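Local atomic coordinates of nucleoporin NUP82 (Saccharomyces cerevisiae, PDB entry 3PBP), a protein that serves as a structural component of the nuclear pore complex and, through its N-terminal domain, interacts with the nucleoporin NUP116. Residues Lys146-Phe154 and Pro163-Asn171. The protein carries 1 engineered substitution. Numbering follows the deposited sequence.
Sequences KEDDTITMF and PIVLNKPNN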
ATOM      1  N   LYS A 146       2.483   8.934  -5.233  1.00 52.94           N
ATOM      2  CA  LYS A 146       2.433   9.752  -6.457  1.00 55.62           C
ATOM      3  C   LYS A 146       2.002   8.936  -7.692  1.00 56.44           C
ATOM      4  O   LYS A 146       1.935   7.707  -7.627  1.00 56.31           O
ATOM      5  CB  LYS A 146       3.807  10.396  -6.702  1.00 55.06           C
ATOM      6  CG  LYS A 146       4.159  11.493  -5.705  1.00 54.95           C
ATOM      7  CD  LYS A 146       5.616  11.919  -5.822  1.00 53.26           C
ATOM      8  CE  LYS A 146       5.917  13.092  -4.900  1.00 53.08           C
ATOM      9  NZ  LYS A 146       7.374  13.279  -4.721  1.00 52.94           N
ATOM     10  N   GLU A 147       1.693   9.612  -8.803  1.00 58.04           N
ATOM     11  CA  GLU A 147       1.308   8.921 -10.040  1.00 59.56           C
ATOM     12  C   GLU A 147       2.415   7.928 -10.365  1.00 60.29           C
ATOM     13  O   GLU A 147       2.211   6.924 -11.047  1.00 58.78           O
ATOM     14  CB  GLU A 147       1.167   9.911 -11.183  1.00 61.70           C
ATOM     15  CG  GLU A 147       0.010  10.856 -11.014  1.00 67.04           C
ATOM     16  CD  GLU A 147      -1.282  10.120 -10.727  1.00 70.41           C
ATOM     17  OE1 GLU A 147      -1.540   9.098 -11.407  1.00 72.18           O
ATOM     18  OE2 GLU A 147      -2.039  10.563  -9.831  1.00 73.00           O
ATOM     19  N   ASP A 148       3.593   8.259  -9.847  1.00 61.98           N
ATOM     20  CA  ASP A 148       4.825   7.488  -9.952  1.00 63.08           C
ATOM     21  C   ASP A 148       4.662   6.031  -9.536  1.00 63.73           C
ATOM     22  O   ASP A 148       5.332   5.146 -10.065  1.00 63.07           O
ATOM     23  CB  ASP A 148       5.840   8.077  -8.985  1.00 64.30           C
ATOM     24  CG  ASP A 148       6.980   8.707  -9.667  1.00 66.72           C
ATOM     25  OD1 ASP A 148       7.296   8.254 -10.780  1.00 69.33           O
ATOM     26  OD2 ASP A 148       7.571   9.643  -9.084  1.00 68.65           O
ATOM     27  N   ASP A 149       3.788   5.826  -8.548  1.00 64.22           N
ATOM     28  CA  ASP A 149       3.533   4.538  -7.902  1.00 64.67           C
ATOM     29  C   ASP A 149       4.630   4.509  -6.839  1.00 64.02           C
ATOM     30  O   ASP A 149       4.909   3.503  -6.194  1.00 65.46           O
ATOM     31  CB  ASP A 149       3.670   3.354  -8.867  1.00 65.82           C
ATOM     32  CG  ASP A 149       2.470   3.212  -9.781  1.00 67.46           C
ATOM     33  OD1 ASP A 149       1.329   3.397  -9.291  1.00 66.09           O
ATOM     34  OD2 ASP A 149       2.672   2.906 -10.981  1.00 68.88           O
ATOM     35  N   THR A 150       5.242   5.668  -6.680  1.00 62.42           N
ATOM     36  CA  THR A 150       6.297   5.881  -5.727  1.00 61.48           C
ATOM     37  C   THR A 150       5.598   6.256  -4.402  1.00 60.85           C
ATOM     38  O   THR A 150       4.578   6.959  -4.406  1.00 61.38           O
ATOM     39  CB  THR A 150       7.224   7.027  -6.251  1.00 61.91           C
ATOM     40  OG1 THR A 150       8.541   6.857  -5.726  1.00 63.14           O
ATOM     41  CG2 THR A 150       6.693   8.403  -5.849  1.00 61.40           C
ATOM     42  N   ILE A 151       6.122   5.769  -3.279  1.00 59.39           N
ATOM     43  CA  ILE A 151       5.534   6.076  -1.968  1.00 57.20           C
ATOM     44  C   ILE A 151       6.604   6.745  -1.111  1.00 57.04           C
ATOM     45  O   ILE A 151       7.667   6.177  -0.873  1.00 57.95           O
ATOM     46  CB  ILE A 151       5.020   4.791  -1.275  1.00 56.39           C
ATOM     47  CG1 ILE A 151       3.977   4.104  -2.171  1.00 53.74           C
ATOM     48  CG2 ILE A 151       4.416   5.137   0.085  1.00 55.45           C
ATOM     49  CD1 ILE A 151       3.625   2.690  -1.759  1.00 51.98           C
ATOM     50  N   THR A 152       6.319   7.952  -0.643  1.00 57.17           N
ATOM     51  CA  THR A 152       7.290   8.711   0.143  1.00 58.35           C
ATOM     52  C   THR A 152       6.857   9.069   1.569  1.00 58.83           C
ATOM     53  O   THR A 152       5.685   9.376   1.831  1.00 57.27           O
ATOM     54  CB  THR A 152       7.636  10.036  -0.596  1.00 59.10           C
ATOM     55  OG1 THR A 152       7.839   9.760  -1.988  1.00 58.54           O
ATOM     56  CG2 THR A 152       8.885  10.679  -0.009  1.00 57.33           C
HETATM   57  N   MSE A 153       7.814   9.042   2.488  1.00 59.60           N
HETATM   58  CA  MSE A 153       7.525   9.395   3.866  1.00 62.76           C
HETATM   59  C   MSE A 153       8.269  10.666   4.241  1.00 63.08           C
HETATM   60  O   MSE A 153       9.491  10.734   4.163  1.00 62.60           O
HETATM   61  CB  MSE A 153       7.938   8.279   4.820  1.00 66.35           C
HETATM   62  CG  MSE A 153       6.987   7.110   4.901  1.00 71.13           C
HETATM   63 SE   MSE A 153       7.563   5.864   6.289  1.00 82.47          SE
HETATM   64  CE  MSE A 153       8.687   4.675   5.257  1.00 74.84           C
ATOM     65  N   PHE A 154       7.517  11.676   4.648  1.00 64.25           N
ATOM     66  CA  PHE A 154       8.092  12.955   5.043  1.00 65.91           C
ATOM     67  C   PHE A 154       8.007  13.106   6.561  1.00 67.68           C
ATOM     68  O   PHE A 154       6.993  12.755   7.177  1.00 67.73           O
ATOM     69  CB  PHE A 154       7.316  14.120   4.408  1.00 64.09           C
ATOM     70  CG  PHE A 154       7.493  14.249   2.923  1.00 64.36           C
ATOM     71  CD1 PHE A 154       8.663  14.778   2.388  1.00 63.51           C
ATOM     72  CD2 PHE A 154       6.468  13.885   2.055  1.00 63.53           C
ATOM     73  CE1 PHE A 154       8.803  14.950   1.019  1.00 63.58           C
ATOM     74  CE2 PHE A 154       6.601  14.055   0.677  1.00 64.03           C
ATOM     75  CZ  PHE A 154       7.768  14.588   0.157  1.00 62.63           C
ATOM     76  N   PRO A 163      13.574  13.048   3.033  1.00 81.30           N
ATOM     77  CA  PRO A 163      12.443  12.146   2.787  1.00 78.57           C
ATOM     78  C   PRO A 163      12.857  10.755   2.308  1.00 75.11           C
ATOM     79  O   PRO A 163      13.862  10.600   1.619  1.00 75.48           O
ATOM     80  CB  PRO A 163      11.595  12.914   1.762  1.00 78.29           C
ATOM     81  CG  PRO A 163      12.574  13.835   1.106  1.00 79.27           C
ATOM     82  CD  PRO A 163      13.425  14.291   2.261  1.00 80.10           C
ATOM     83  N   ILE A 164      12.097   9.739   2.702  1.00 71.11           N
ATOM     84  CA  ILE A 164      12.405   8.384   2.291  1.00 66.15           C
ATOM     85  C   ILE A 164      11.477   7.982   1.162  1.00 64.35           C
ATOM     86  O   ILE A 164      10.258   8.150   1.248  1.00 63.53           O
ATOM     87  CB  ILE A 164      12.262   7.411   3.453  1.00 65.78           C
ATOM     88  CG1 ILE A 164      13.215   7.833   4.569  1.00 63.78           C
ATOM     89  CG2 ILE A 164      12.554   5.978   2.982  1.00 66.11           C
ATOM     90  CD1 ILE A 164      13.429   6.782   5.598  1.00 64.72           C
ATOM     91  N   VAL A 165      12.065   7.463   0.093  1.00 61.66           N
ATOM     92  CA  VAL A 165      11.279   7.067  -1.051  1.00 59.36           C
ATOM     93  C   VAL A 165      11.350   5.574  -1.249  1.00 58.81           C
ATOM     94  O   VAL A 165      12.430   5.009  -1.436  1.00 58.50           O
ATOM     95  CB  VAL A 165      11.763   7.774  -2.326  1.00 58.49           C
ATOM     96  CG1 VAL A 165      10.931   7.332  -3.515  1.00 55.90           C
ATOM     97  CG2 VAL A 165      11.665   9.278  -2.143  1.00 57.89           C
ATOM     98  N   LEU A 166      10.183   4.942  -1.205  1.00 58.05           N
ATOM     99  CA  LEU A 166      10.081   3.511  -1.380  1.00 57.53           C
ATOM    100  C   LEU A 166       9.391   3.250  -2.693  1.00 57.84           C
ATOM    101  O   LEU A 166       8.685   4.122  -3.206  1.00 57.26           O
ATOM    102  CB  LEU A 166       9.280   2.889  -0.237  1.00 57.93           C
ATOM    103  CG  LEU A 166       9.784   3.173   1.180  1.00 58.51           C
ATOM    104  CD1 LEU A 166       9.161   2.184   2.134  1.00 59.72           C
ATOM    105  CD2 LEU A 166      11.294   3.043   1.245  1.00 59.38           C
ATOM    106  N   ASN A 167       9.589   2.038  -3.211  1.00 59.04           N
ATOM    107  CA  ASN A 167       9.029   1.586  -4.488  1.00 60.99           C
ATOM    108  C   ASN A 167       9.505   2.502  -5.622  1.00 62.44           C
ATOM    109  O   ASN A 167       8.718   2.953  -6.458  1.00 61.54           O
ATOM    110  CB  ASN A 167       7.486   1.526  -4.431  1.00 59.90           C
ATOM    111  CG  ASN A 167       6.895   0.581  -5.479  1.00 60.22           C
ATOM    112  OD1 ASN A 167       7.368  -0.545  -5.654  1.00 61.63           O
ATOM    113  ND2 ASN A 167       5.855   1.032  -6.168  1.00 58.91           N
ATOM    114  N   LYS A 168      10.812   2.769  -5.632  1.00 65.18           N
ATOM    115  CA  LYS A 168      11.428   3.624  -6.639  1.00 67.83           C
ATOM    116  C   LYS A 168      11.340   2.971  -8.011  1.00 70.57           C
ATOM    117  O   LYS A 168      11.283   1.738  -8.125  1.00 70.80           O
ATOM    118  CB  LYS A 168      12.898   3.867  -6.303  1.00 67.60           C
ATOM    119  CG  LYS A 168      13.150   4.519  -4.962  1.00 69.36           C
ATOM    120  CD  LYS A 168      14.642   4.624  -4.707  1.00 71.66           C
ATOM    121  CE  LYS A 168      14.947   4.932  -3.245  1.00 74.87           C
ATOM    122  NZ  LYS A 168      16.398   4.766  -2.918  1.00 76.42           N
ATOM    123  N   PRO A 169      11.322   3.787  -9.077  1.00 72.44           N
ATOM    124  CA  PRO A 169      11.243   3.214 -10.422  1.00 74.31           C
ATOM    125  C   PRO A 169      12.480   2.367 -10.741  1.00 76.75           C
ATOM    126  O   PRO A 169      13.565   2.598 -10.200  1.00 75.64           O
ATOM    127  CB  PRO A 169      11.125   4.448 -11.313  1.00 73.24           C
ATOM    128  CG  PRO A 169      10.433   5.443 -10.429  1.00 73.28           C
ATOM    129  CD  PRO A 169      11.151   5.248  -9.118  1.00 72.72           C
ATOM    130  N   ASN A 170      12.298   1.379 -11.614  1.00 80.63           N
ATOM    131  CA  ASN A 170      13.380   0.491 -12.023  1.00 83.99           C
ATOM    132  C   ASN A 170      13.773   0.678 -13.479  1.00 86.06           C
ATOM    133  O   ASN A 170      13.051   1.299 -14.268  1.00 84.98           O
ATOM    134  CB  ASN A 170      12.982  -0.973 -11.835  1.00 85.47           C
ATOM    135  CG  ASN A 170      13.116  -1.434 -10.404  1.00 87.67           C
ATOM    136  OD1 ASN A 170      14.187  -1.319  -9.802  1.00 88.03           O
ATOM    137  ND2 ASN A 170      12.031  -1.971  -9.846  1.00 88.29           N
ATOM    138  N   ASN A 171      14.937   0.125 -13.812  1.00 88.44           N
ATOM    139  CA  ASN A 171      15.472   0.155 -15.164  1.00 90.28           C
ATOM    140  C   ASN A 171      15.362  -1.267 -15.650  1.00 90.15           C
ATOM    141  O   ASN A 171      16.325  -1.843 -16.153  1.00 91.47           O
ATOM    142  CB  ASN A 171      16.939   0.589 -15.172  1.00 92.14           C
ATOM    143  CG  ASN A 171      17.098   2.091 -15.060  1.00 95.52           C
ATOM    144  OD1 ASN A 171      16.664   2.840 -15.945  1.00 97.47           O
ATOM    145  ND2 ASN A 171      17.709   2.546 -13.965  1.00 96.48           N
TER
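The ring of Phe154 carries Thr152 CG2 over one face, 4.0 Å above its plane and displaced toward the rim, while Pro163 CB comes to it obliquely, 3.5 Å from Phe154 CD1, at the end where the connection between the two strands begins; Tyr114 meets the same ring with its plane inclined by about 45°. The second flat group, the Asn167 amide, points ND2 at the Asp149 carbonyl: ND2 to O is 2.6 Å, the hydrogen bond is nearly straight, and the oxygen sits almost in the amide plane. Chi1 of -158° swings the Asn167 carboxamide away from its own backbone N and across to Asp149. Because ND2 also donates to Val179 O, an alanine here would probably leave both carbonyls without this donor and open a gap beside Asp149.

The pairing illustrates how a hairpin forms the edge of a four-stranded antiparallel sheet, one blade of the beta-propeller that forms this N-terminal domain, with 164-166 outermost and strand 141-146 on the far side of 151-155. Ile151 and Leu166 exchange two backbone hydrogen bonds, as do Met153 and Ile164. Between them Thr152 and Val165 form a non-hydrogen-bonded pair, their CA atoms 4.5 Å apart and their CG2 methyls in contact at 3.8 Å. On the other face, a bend at chi3 (-91°) turns the selenomethionine Met153 so that CE reaches Leu166 CD1 at 4.0 Å. Beyond the strands, Arg178 bridges the two segments, donating to Asp148 O and Asn167 O.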